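Local coordinates for protein Kinase A (Toxoplasma gondii, PDB 5J3U), which binds cAMP and, as in its family, probably restrains the kinase catalytic subunit until the cyclic nucleotide arrives, at residues V179-E184 against C233-L238. Numbering follows the deposited sequence.
Sequences VFYIVE and CKVACL
The Y181 ring lies against C237 and V235 of the neighbouring strand. With CG anti to its carbonyl carbon (chi1 -62°), the ring brings CE1 to 3.7 Å from C237 SG, an oblique sulfur-aromatic contact, while CD1 lies 3.8 Å from V235 CG2. V179 CG1 lies over one face of the Y181 ring, offset toward the rim, and also touches C237 CB at 3.8 Å. On the same side of the sheet, V183 CG1 packs on C233 SG at 4.0 Å. The opposite side of the sheet carries F180 and L238, whose side chains cross at a slant with their CD2 atoms 4.2 Å apart, then I182 beside the small A236. Between the two sides, F180 and L238 exchange two backbone hydrogen bonds, as do I182 and A236, the antiparallel ladder ending with E184 N to K234 O at 2.8 Å. There the chain turns, and the carboxylate of E184 passes the aliphatic part of K234, E184 OE1 3.8 Å from K234 CD; E184 OE1 makes a salt bridge with R130 and OE2 a hydrogen bond with T161, while K234 NZ pairs with E185. These are the central strands of one sheet of the second cyclic nucleotide-binding β-roll, flanked by 159-165 and 211-212; helix 116-138 covers I182 and E184, and F243 meets F180 edge-to-face.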
ATOM      1  N   VAL A 179       5.951  -4.123   8.847  1.00 13.37           N
ATOM      2  CA  VAL A 179       4.810  -3.150   8.722  1.00 13.10           C
ATOM      3  C   VAL A 179       4.742  -2.254   9.961  1.00 11.90           C
ATOM      4  O   VAL A 179       4.849  -2.734  11.111  1.00 11.41           O
ATOM      5  CB  VAL A 179       3.459  -3.863   8.560  1.00 14.32           C
ATOM      6  CG1 VAL A 179       2.295  -2.842   8.430  1.00 15.26           C
ATOM      7  CG2 VAL A 179       3.502  -4.787   7.371  1.00 15.84           C
ATOM      8  N   PHE A 180       4.548  -0.955   9.727  1.00 11.30           N
ATOM      9  CA  PHE A 180       4.315   0.047  10.778  1.00 10.67           C
ATOM     10  C   PHE A 180       2.821   0.341  10.766  1.00 10.22           C
ATOM     11  O   PHE A 180       2.260   0.447   9.682  1.00 10.25           O
ATOM     12  CB  PHE A 180       5.144   1.302  10.464  1.00 10.58           C
ATOM     13  CG  PHE A 180       4.883   2.491  11.363  1.00 10.59           C
ATOM     14  CD1 PHE A 180       5.179   2.461  12.694  1.00 11.40           C
ATOM     15  CD2 PHE A 180       4.323   3.655  10.839  1.00 11.20           C
ATOM     16  CE1 PHE A 180       4.993   3.559  13.502  1.00 12.23           C
ATOM     17  CE2 PHE A 180       4.182   4.776  11.623  1.00 11.28           C
ATOM     18  CZ  PHE A 180       4.490   4.753  12.954  1.00 11.06           C
ATOM     19  N   TYR A 181       2.201   0.420  11.957  1.00  9.11           N
ATOM     20  CA  TYR A 181       0.779   0.609  12.123  1.00  9.81           C
ATOM     21  C   TYR A 181       0.393   1.877  12.908  1.00  9.67           C
ATOM     22  O   TYR A 181       1.095   2.321  13.817  1.00 10.71           O
ATOM     23  CB  TYR A 181       0.200  -0.596  12.881  1.00 10.47           C
ATOM     24  CG  TYR A 181       0.343  -1.917  12.200  1.00 10.09           C
ATOM     25  CD1 TYR A 181      -0.571  -2.350  11.263  1.00 10.50           C
ATOM     26  CD2 TYR A 181       1.420  -2.752  12.505  1.00 10.49           C
ATOM     27  CE1 TYR A 181      -0.439  -3.596  10.649  1.00 10.83           C
ATOM     28  CE2 TYR A 181       1.577  -3.959  11.880  1.00 10.31           C
ATOM     29  CZ  TYR A 181       0.651  -4.390  10.974  1.00 11.30           C
ATOM     30  OH  TYR A 181       0.767  -5.613  10.358  1.00 11.41           O
ATOM     31  N   ILE A 182      -0.662   2.543  12.469  1.00 10.62           N
ATOM     32  CA  ILE A 182      -1.281   3.620  13.202  1.00 11.41           C
ATOM     33  C   ILE A 182      -2.793   3.288  13.318  1.00 11.04           C
ATOM     34  O   ILE A 182      -3.456   2.904  12.330  1.00 10.53           O
ATOM     35  CB  ILE A 182      -1.123   4.968  12.510  1.00 12.18           C
ATOM     36  CG1 ILE A 182       0.318   5.161  11.957  1.00 14.11           C
ATOM     37  CG2 ILE A 182      -1.527   6.033  13.497  1.00 12.28           C
ATOM     38  CD1 ILE A 182       0.465   6.390  11.058  1.00 16.07           C
ATOM     39  N   VAL A 183      -3.340   3.383  14.518  1.00 10.87           N
ATOM     40  CA  VAL A 183      -4.693   3.027  14.726  1.00 10.58           C
ATOM     41  C   VAL A 183      -5.530   4.198  14.181  1.00 10.81           C
ATOM     42  O   VAL A 183      -5.415   5.325  14.667  1.00 11.49           O
ATOM     43  CB  VAL A 183      -5.035   2.859  16.228  1.00 10.59           C
ATOM     44  CG1 VAL A 183      -6.492   2.568  16.407  1.00 11.13           C
ATOM     45  CG2 VAL A 183      -4.204   1.732  16.893  1.00 11.19           C
ATOM     46  N   GLU A 184      -6.387   3.901  13.240  1.00 11.11           N
ATOM     47  CA  GLU A 184      -7.330   4.927  12.706  1.00 12.11           C
ATOM     48  C   GLU A 184      -8.561   5.087  13.606  1.00 13.85           C
ATOM     49  O   GLU A 184      -9.011   6.208  13.862  1.00 14.35           O
ATOM     50  CB  GLU A 184      -7.819   4.524  11.313  1.00 14.24           C
ATOM     51  CG  GLU A 184      -6.730   4.392  10.272  1.00 16.31           C
ATOM     52  CD  GLU A 184      -7.253   3.995   8.874  1.00 20.93           C
ATOM     53  OE1 GLU A 184      -8.214   4.700   8.407  1.00 21.64           O
ATOM     54  OE2 GLU A 184      -6.687   3.031   8.255  1.00 19.78           O
ATOM     55  N   CYS A 233     -10.447  -3.010  15.700  1.00 14.41           N
ATOM     56  CA  CYS A 233      -9.376  -2.095  15.432  1.00 14.14           C
ATOM     57  C   CYS A 233      -9.200  -1.934  13.945  1.00 14.65           C
ATOM     58  O   CYS A 233      -9.029  -2.927  13.223  1.00 14.52           O
ATOM     59  CB  CYS A 233      -8.077  -2.620  16.039  1.00 14.52           C
ATOM     60  SG  CYS A 233      -6.762  -1.394  16.075  1.00 15.78           S
ATOM     61  N   LYS A 234      -9.199  -0.695  13.491  1.00 13.07           N
ATOM     62  CA  LYS A 234      -8.938  -0.327  12.078  1.00 13.16           C
ATOM     63  C   LYS A 234      -7.604   0.362  12.030  1.00 11.98           C
ATOM     64  O   LYS A 234      -7.438   1.391  12.697  1.00 11.72           O
ATOM     65  CB  LYS A 234     -10.019   0.623  11.566  1.00 14.26           C
ATOM     66  CG  LYS A 234      -9.845   0.997  10.105  1.00 17.24           C
ATOM     67  CD  LYS A 234     -10.709   2.180   9.708  1.00 21.57           C
ATOM     68  CE  LYS A 234     -12.136   1.857   9.634  1.00 29.06           C
ATOM     69  NZ  LYS A 234     -12.873   3.127   9.291  1.00 33.94           N
ATOM     70  N   VAL A 235      -6.637  -0.208  11.295  1.00 10.88           N
ATOM     71  CA  VAL A 235      -5.291   0.276  11.281  1.00 10.86           C
ATOM     72  C   VAL A 235      -4.876   0.705   9.881  1.00 11.09           C
ATOM     73  O   VAL A 235      -5.253   0.089   8.866  1.00 11.63           O
ATOM     74  CB  VAL A 235      -4.205  -0.734  11.791  1.00 11.28           C
ATOM     75  CG1 VAL A 235      -4.226  -0.807  13.293  1.00 13.61           C
ATOM     76  CG2 VAL A 235      -4.351  -2.092  11.137  1.00 11.55           C
ATOM     77  N   ALA A 236      -4.162   1.807   9.849  1.00 11.62           N
ATOM     78  CA  ALA A 236      -3.370   2.228   8.699  1.00 10.97           C
ATOM     79  C   ALA A 236      -2.032   1.510   8.772  1.00 11.86           C
ATOM     80  O   ALA A 236      -1.389   1.469   9.868  1.00 11.88           O
ATOM     81  CB  ALA A 236      -3.195   3.735   8.692  1.00 11.09           C
ATOM     82  N   CYS A 237      -1.535   1.094   7.607  1.00 10.82           N
ATOM     83  CA  CYS A 237      -0.376   0.178   7.516  1.00 11.86           C
ATOM     84  C   CYS A 237       0.615   0.760   6.520  1.00 12.09           C
ATOM     85  O   CYS A 237       0.211   1.096   5.408  1.00 12.88           O
ATOM     86  CB  CYS A 237      -0.824  -1.186   6.989  1.00 12.35           C
ATOM     87  SG  CYS A 237      -2.201  -1.908   7.885  1.00 14.77           S
ATOM     88  N   LEU A 238       1.869   0.876   6.927  1.00 11.84           N
ATOM     89  CA  LEU A 238       2.981   1.377   6.108  1.00 11.95           C
ATOM     90  C   LEU A 238       4.088   0.312   6.063  1.00 13.74           C
ATOM     91  O   LEU A 238       4.611  -0.095   7.102  1.00 13.76           O
ATOM     92  CB  LEU A 238       3.537   2.623   6.734  1.00 12.20           C
ATOM     93  CG  LEU A 238       4.545   3.460   5.969  1.00 12.04           C
ATOM     94  CD1 LEU A 238       3.897   4.065   4.729  1.00 12.86           C
ATOM     95  CD2 LEU A 238       5.172   4.524   6.838  1.00 11.85           C
TER